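Local coordinates for protein putative glycosidase ph117-related (Bacteroides thetaiotaomicron, PDB 5A7V) that probably cleaves or phosphorolyses beta-mannosidic linkages and binds mannose sugars in its pocket, at residues A[258-271]-A[313-327]. Residues are numbered along the deposited sequence; the frame is centred on the assembly and turned at random.
Sequences LFSPRDGHFDSQLT and FDANDPTRFITRLDE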
loop_
_atom_site.group_PDB
_atom_site.type_symbol
_atom_site.label_atom_id
_atom_site.label_comp_id
_atom_site.label_asym_id
_atom_site.label_seq_id
_atom_site.Cartn_x
_atom_site.Cartn_y
_atom_site.Cartn_z
ATOM N N LEU A 258 13.255 -12.455 1.190
ATOM C CA LEU A 258 13.747 -12.112 -0.133
ATOM C C LEU A 258 14.762 -10.968 -0.106
ATOM O O LEU A 258 15.743 -11.015 -0.845
ATOM C CB LEU A 258 12.571 -11.729 -1.076
ATOM C CG LEU A 258 11.760 -12.846 -1.711
ATOM C CD1 LEU A 258 11.412 -14.007 -0.857
ATOM C CD2 LEU A 258 10.605 -12.293 -2.512
ATOM N N PHE A 259 14.460 -9.953 0.712
ATOM C CA PHE A 259 15.456 -8.932 1.127
ATOM C C PHE A 259 14.942 -8.276 2.383
ATOM O O PHE A 259 13.802 -8.490 2.808
ATOM C CB PHE A 259 15.797 -7.929 0.004
ATOM C CG PHE A 259 14.737 -6.909 -0.349
ATOM C CD1 PHE A 259 13.796 -7.136 -1.347
ATOM C CD2 PHE A 259 14.756 -5.635 0.263
ATOM C CE1 PHE A 259 12.882 -6.165 -1.724
ATOM C CE2 PHE A 259 13.865 -4.665 -0.097
ATOM C CZ PHE A 259 12.885 -4.927 -1.084
ATOM N N SER A 260 15.840 -7.489 2.995
ATOM C CA SER A 260 15.615 -6.967 4.317
ATOM C C SER A 260 16.089 -5.508 4.415
ATOM O O SER A 260 16.797 -5.011 3.527
ATOM C CB SER A 260 16.451 -7.804 5.301
ATOM O OG SER A 260 15.954 -9.149 5.348
ATOM N N PRO A 261 15.706 -4.843 5.503
ATOM C CA PRO A 261 16.320 -3.530 5.783
ATOM C C PRO A 261 17.838 -3.618 5.830
ATOM O O PRO A 261 18.406 -4.675 6.105
ATOM C CB PRO A 261 15.735 -3.129 7.135
ATOM C CG PRO A 261 14.471 -3.932 7.257
ATOM C CD PRO A 261 14.758 -5.234 6.563
ATOM N N ARG A 262 18.472 -2.489 5.555
ATOM C CA ARG A 262 19.930 -2.416 5.459
ATOM C C ARG A 262 20.462 -1.188 6.176
ATOM O O ARG A 262 19.810 -0.142 6.244
ATOM C CB ARG A 262 20.388 -2.400 4.010
ATOM C CG ARG A 262 19.782 -1.283 3.238
ATOM C CD ARG A 262 20.114 -1.237 1.761
ATOM N NE ARG A 262 19.207 -0.311 1.139
ATOM C CZ ARG A 262 19.332 0.246 -0.041
ATOM N NH1 ARG A 262 20.354 -0.062 -0.832
ATOM N NH2 ARG A 262 18.431 1.153 -0.397
ATOM N N ASP A 263 21.680 -1.286 6.686
ATOM C CA ASP A 263 22.308 -0.161 7.375
ATOM C C ASP A 263 22.637 0.945 6.359
ATOM O O ASP A 263 23.054 0.692 5.210
ATOM C CB ASP A 263 23.591 -0.590 8.034
ATOM C CG ASP A 263 23.426 -1.455 9.265
ATOM O OD1 ASP A 263 22.269 -1.704 9.712
ATOM O OD2 ASP A 263 24.504 -1.869 9.839
ATOM N N GLY A 264 22.535 2.198 6.816
ATOM C CA GLY A 264 23.019 3.311 6.028
ATOM C C GLY A 264 22.101 3.963 5.034
ATOM O O GLY A 264 22.449 4.942 4.412
ATOM N N HIS A 265 20.922 3.344 4.852
ATOM C CA HIS A 265 19.950 3.798 3.872
ATOM C C HIS A 265 18.593 4.112 4.528
ATOM O O HIS A 265 18.341 3.760 5.672
ATOM C CB HIS A 265 19.776 2.761 2.727
ATOM C CG HIS A 265 21.016 2.551 1.929
ATOM N ND1 HIS A 265 21.251 3.165 0.722
ATOM C CD2 HIS A 265 22.124 1.805 2.201
ATOM C CE1 HIS A 265 22.456 2.796 0.274
ATOM N NE2 HIS A 265 23.005 1.981 1.163
ATOM N N PHE A 266 17.736 4.754 3.732
ATOM C CA PHE A 266 16.388 5.114 4.179
ATOM C C PHE A 266 15.535 3.900 4.604
ATOM O O PHE A 266 14.612 4.039 5.412
ATOM C CB PHE A 266 15.655 5.927 3.116
ATOM C CG PHE A 266 15.206 5.066 1.936
ATOM C CD1 PHE A 266 16.101 4.667 0.933
ATOM C CD2 PHE A 266 13.866 4.654 1.821
ATOM C CE1 PHE A 266 15.711 3.847 -0.115
ATOM C CE2 PHE A 266 13.458 3.830 0.776
ATOM C CZ PHE A 266 14.371 3.429 -0.173
ATOM N N ASP A 267 15.829 2.737 4.004
ATOM C CA ASP A 267 15.050 1.517 4.256
ATOM C C ASP A 267 15.846 0.614 5.208
ATOM O O ASP A 267 16.347 -0.458 4.861
ATOM C CB ASP A 267 14.655 0.807 2.986
ATOM C CG ASP A 267 15.818 0.396 2.091
ATOM O OD1 ASP A 267 16.918 1.011 2.140
ATOM O OD2 ASP A 267 15.593 -0.535 1.250
ATOM N N SER A 268 15.976 1.117 6.450
ATOM C CA SER A 268 16.909 0.608 7.441
ATOM C C SER A 268 16.263 -0.020 8.669
ATOM O O SER A 268 16.942 -0.722 9.423
ATOM C CB SER A 268 17.913 1.703 7.820
ATOM O OG SER A 268 17.232 2.925 8.026
ATOM N N GLN A 269 14.984 0.295 8.930
ATOM C CA GLN A 269 14.218 -0.357 9.988
ATOM C C GLN A 269 13.143 -1.291 9.434
ATOM O O GLN A 269 12.904 -2.358 10.028
ATOM C CB GLN A 269 13.588 0.694 10.920
ATOM C CG GLN A 269 12.968 0.110 12.182
ATOM C CD GLN A 269 12.693 1.202 13.231
ATOM O OE1 GLN A 269 13.456 2.150 13.337
ATOM N NE2 GLN A 269 11.606 1.097 13.918
ATOM N N LEU A 270 12.498 -0.887 8.323
ATOM C CA LEU A 270 11.426 -1.717 7.684
ATOM C C LEU A 270 11.616 -1.606 6.184
ATOM O O LEU A 270 12.085 -0.573 5.655
ATOM C CB LEU A 270 10.039 -1.184 8.018
ATOM C CG LEU A 270 9.626 -1.134 9.459
ATOM C CD1 LEU A 270 8.269 -0.420 9.581
ATOM C CD2 LEU A 270 9.577 -2.490 10.115
ATOM N N THR A 271 11.199 -2.690 5.510
ATOM C CA THR A 271 11.025 -2.755 4.034
ATOM C C THR A 271 9.618 -3.324 3.799
ATOM O O THR A 271 9.438 -4.556 3.772
ATOM C CB THR A 271 12.096 -3.663 3.331
ATOM O OG1 THR A 271 12.114 -4.936 3.986
ATOM C CG2 THR A 271 13.497 -3.060 3.419
ATOM N N PHE A 313 13.142 -7.612 -9.268
ATOM C CA PHE A 313 13.269 -9.061 -9.200
ATOM C C PHE A 313 13.294 -9.644 -10.619
ATOM O O PHE A 313 12.800 -9.055 -11.585
ATOM C CB PHE A 313 12.057 -9.641 -8.433
ATOM C CG PHE A 313 12.071 -9.314 -6.956
ATOM C CD1 PHE A 313 11.449 -8.154 -6.476
ATOM C CD2 PHE A 313 12.663 -10.171 -6.065
ATOM C CE1 PHE A 313 11.459 -7.866 -5.113
ATOM C CE2 PHE A 313 12.688 -9.892 -4.704
ATOM C CZ PHE A 313 12.069 -8.732 -4.222
ATOM N N ASP A 314 13.882 -10.839 -10.715
ATOM C CA ASP A 314 13.968 -11.540 -12.000
ATOM C C ASP A 314 12.572 -11.916 -12.534
ATOM O O ASP A 314 11.773 -12.527 -11.828
ATOM C CB ASP A 314 14.882 -12.756 -11.808
ATOM C CG ASP A 314 15.191 -13.499 -13.080
ATOM O OD1 ASP A 314 14.315 -14.223 -13.576
ATOM O OD2 ASP A 314 16.328 -13.391 -13.569
ATOM N N ALA A 315 12.317 -11.558 -13.794
ATOM C CA ALA A 315 11.037 -11.872 -14.450
ATOM C C ALA A 315 10.739 -13.369 -14.548
ATOM O O ALA A 315 9.562 -13.757 -14.559
ATOM C CB ALA A 315 11.040 -11.294 -15.863
ATOM N N ASN A 316 11.801 -14.174 -14.598
ATOM C CA ASN A 316 11.666 -15.611 -14.718
ATOM C C ASN A 316 11.810 -16.359 -13.387
ATOM O O ASN A 316 11.738 -17.547 -13.359
ATOM C CB ASN A 316 12.705 -16.138 -15.716
ATOM C CG ASN A 316 12.426 -15.671 -17.121
ATOM O OD1 ASN A 316 13.294 -15.138 -17.796
ATOM N ND2 ASN A 316 11.186 -15.834 -17.551
ATOM N N ASP A 317 12.085 -15.642 -12.291
ATOM C CA ASP A 317 12.363 -16.227 -10.975
ATOM C C ASP A 317 11.977 -15.149 -9.967
ATOM O O ASP A 317 12.819 -14.396 -9.503
ATOM C CB ASP A 317 13.854 -16.590 -10.961
ATOM C CG ASP A 317 14.325 -17.372 -9.736
ATOM O OD1 ASP A 317 13.538 -17.702 -8.873
ATOM O OD2 ASP A 317 15.568 -17.662 -9.685
ATOM N N PRO A 318 10.687 -15.002 -9.648
ATOM C CA PRO A 318 10.185 -13.816 -8.980
ATOM C C PRO A 318 10.686 -13.609 -7.563
ATOM O O PRO A 318 10.609 -12.481 -7.055
ATOM C CB PRO A 318 8.664 -13.989 -9.021
ATOM C CG PRO A 318 8.464 -15.476 -9.225
ATOM C CD PRO A 318 9.608 -15.906 -10.073
ATOM N N THR A 319 11.222 -14.631 -6.924
ATOM C CA THR A 319 11.835 -14.459 -5.617
ATOM C C THR A 319 13.285 -14.015 -5.685
ATOM O O THR A 319 13.837 -13.747 -4.612
ATOM C CB THR A 319 11.747 -15.720 -4.766
ATOM O OG1 THR A 319 12.556 -16.754 -5.339
ATOM C CG2 THR A 319 10.286 -16.185 -4.597
ATOM N N ARG A 320 13.886 -13.915 -6.883
ATOM C CA ARG A 320 15.292 -13.589 -7.009
ATOM C C ARG A 320 15.509 -12.085 -7.115
ATOM O O ARG A 320 15.275 -11.459 -8.139
ATOM C CB ARG A 320 15.888 -14.269 -8.230
ATOM C CG ARG A 320 17.420 -14.136 -8.303
ATOM C CD ARG A 320 18.020 -14.877 -9.496
ATOM N NE ARG A 320 18.005 -14.039 -10.659
ATOM C CZ ARG A 320 18.786 -12.964 -10.898
ATOM N NH1 ARG A 320 19.698 -12.515 -10.021
ATOM N NH2 ARG A 320 18.621 -12.285 -12.020
ATOM N N PHE A 321 16.002 -11.533 -6.001
ATOM C CA PHE A 321 16.336 -10.105 -5.922
ATOM C C PHE A 321 17.482 -9.719 -6.865
ATOM O O PHE A 321 18.498 -10.423 -6.893
ATOM C CB PHE A 321 16.703 -9.796 -4.479
ATOM C CG PHE A 321 17.230 -8.385 -4.235
ATOM C CD1 PHE A 321 16.365 -7.319 -4.038
ATOM C CD2 PHE A 321 18.618 -8.142 -4.202
ATOM C CE1 PHE A 321 16.842 -6.054 -3.749
ATOM C CE2 PHE A 321 19.095 -6.864 -3.930
ATOM C CZ PHE A 321 18.210 -5.836 -3.715
ATOM N N ILE A 322 17.316 -8.637 -7.611
ATOM C CA ILE A 322 18.359 -8.083 -8.470
ATOM C C ILE A 322 18.993 -6.820 -7.865
ATOM O O ILE A 322 20.206 -6.754 -7.762
ATOM C CB ILE A 322 17.846 -7.819 -9.888
ATOM C CG1 ILE A 322 17.328 -9.125 -10.523
ATOM C CG2 ILE A 322 18.948 -7.219 -10.759
ATOM C CD1 ILE A 322 16.692 -8.954 -11.880
ATOM N N THR A 323 18.167 -5.820 -7.515
ATOM C CA THR A 323 18.687 -4.521 -7.060
ATOM C C THR A 323 17.546 -3.728 -6.458
ATOM O O THR A 323 16.353 -4.064 -6.600
ATOM C CB THR A 323 19.342 -3.755 -8.225
ATOM O OG1 THR A 323 19.982 -2.561 -7.707
ATOM C CG2 THR A 323 18.371 -3.403 -9.326
ATOM N N ARG A 324 17.931 -2.655 -5.750
ATOM C CA ARG A 324 16.988 -1.678 -5.234
ATOM C C ARG A 324 17.582 -0.290 -5.322
ATOM O O ARG A 324 18.799 -0.137 -5.414
ATOM C CB ARG A 324 16.543 -1.995 -3.801
ATOM C CG ARG A 324 17.663 -2.037 -2.771
ATOM C CD ARG A 324 17.157 -2.264 -1.363
ATOM N NE ARG A 324 18.075 -3.134 -0.601
ATOM C CZ ARG A 324 17.824 -3.620 0.605
ATOM N NH1 ARG A 324 16.871 -3.090 1.357
ATOM N NH2 ARG A 324 18.550 -4.584 1.105
ATOM N N LEU A 325 16.709 0.717 -5.327
ATOM C CA LEU A 325 17.199 2.108 -5.299
ATOM C C LEU A 325 17.953 2.398 -4.011
ATOM O O LEU A 325 17.539 1.959 -2.957
ATOM C CB LEU A 325 16.039 3.112 -5.403
ATOM C CG LEU A 325 15.043 2.912 -6.532
ATOM C CD1 LEU A 325 13.942 3.966 -6.470
ATOM C CD2 LEU A 325 15.756 2.904 -7.869
ATOM N N ASP A 326 19.039 3.182 -4.105
ATOM C CA ASP A 326 19.819 3.543 -2.907
ATOM C C ASP A 326 19.219 4.687 -2.103
ATOM O O ASP A 326 19.526 4.829 -0.910
ATOM C CB ASP A 326 21.264 3.824 -3.314
ATOM C CG ASP A 326 22.046 2.533 -3.597
ATOM O OD1 ASP A 326 21.787 1.495 -2.938
ATOM O OD2 ASP A 326 22.851 2.538 -4.547
ATOM N N GLU A 327 18.405 5.504 -2.764
ATOM C CA GLU A 327 17.751 6.704 -2.216
ATOM C C GLU A 327 16.265 6.554 -2.512
ATOM O O GLU A 327 15.899 5.985 -3.546
ATOM C CB GLU A 327 18.264 7.983 -2.885
ATOM C CG GLU A 327 19.792 8.162 -2.874
ATOM C CD GLU A 327 20.360 8.325 -1.544
ATOM O OE1 GLU A 327 19.620 8.607 -0.597
ATOM O OE2 GLU A 327 21.620 8.247 -1.456
HETATM O O HOH W 1 15.854 -12.700 -3.190
HETATM O O HOH W 2 19.219 6.217 1.709
#
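Residues 258-271, a loop with a type II turn (Arg262-His265) leading into strand 270-280, run beside 313-327, which hold the end of strand 306-314, strand 320-324 and the loop after it, coming closest at Leu258-Thr319 and where His265 and Phe266 lie beside Asp326 and Glu327. The five-bladed beta-propeller of GH130 enzymes is the likely setting, and the contact ties a loop to an outer hairpin. Its centre is an arginine pair within a salt-bridge network. The Arg262 and Arg324 guanidinium groups form an offset stack, planes 7° apart: each has the other arginine's CD over its centre, and the chains run in opposite directions. The opposite face of Arg324 meets Phe259 CD2, and that of Arg262 meets the His265 ring. Carboxylates probably offset the like charges. Arg262 grips Asp267 OD1 side-on through NE (2.8 Å) and NH2, while Arg324 NH1 reaches Asp267 OD2 (2.9 Å) from above the carboxylate plane. Asp267 OD2 also bonds Tyr288 OH. Arg324 NH1 and NH2 both hold Ser260 O, end-on. The extended Arg262 chain carries NH2 to Leu325 O (2.8 Å) and NH1 to Asp326 OD1 (3.0 Å).

Earlier in the loop, packing is apolar. Phe259 CG sits between its backbone N and carbonyl carbon (chi1 72°), which turns one ring face to Phe321, the edge to Phe313 CZ and sets the ring obliquely against Arg324. Leu258 CD2 packs on Phe313 CE2 (3.9 Å). A water joins Leu258 O, Thr319 O and Phe321 N. At the far end, His265 ND1 donates an almost straight bond to Asp326 O (2.9 Å, 170°), in the carbonyl plane on a lone pair.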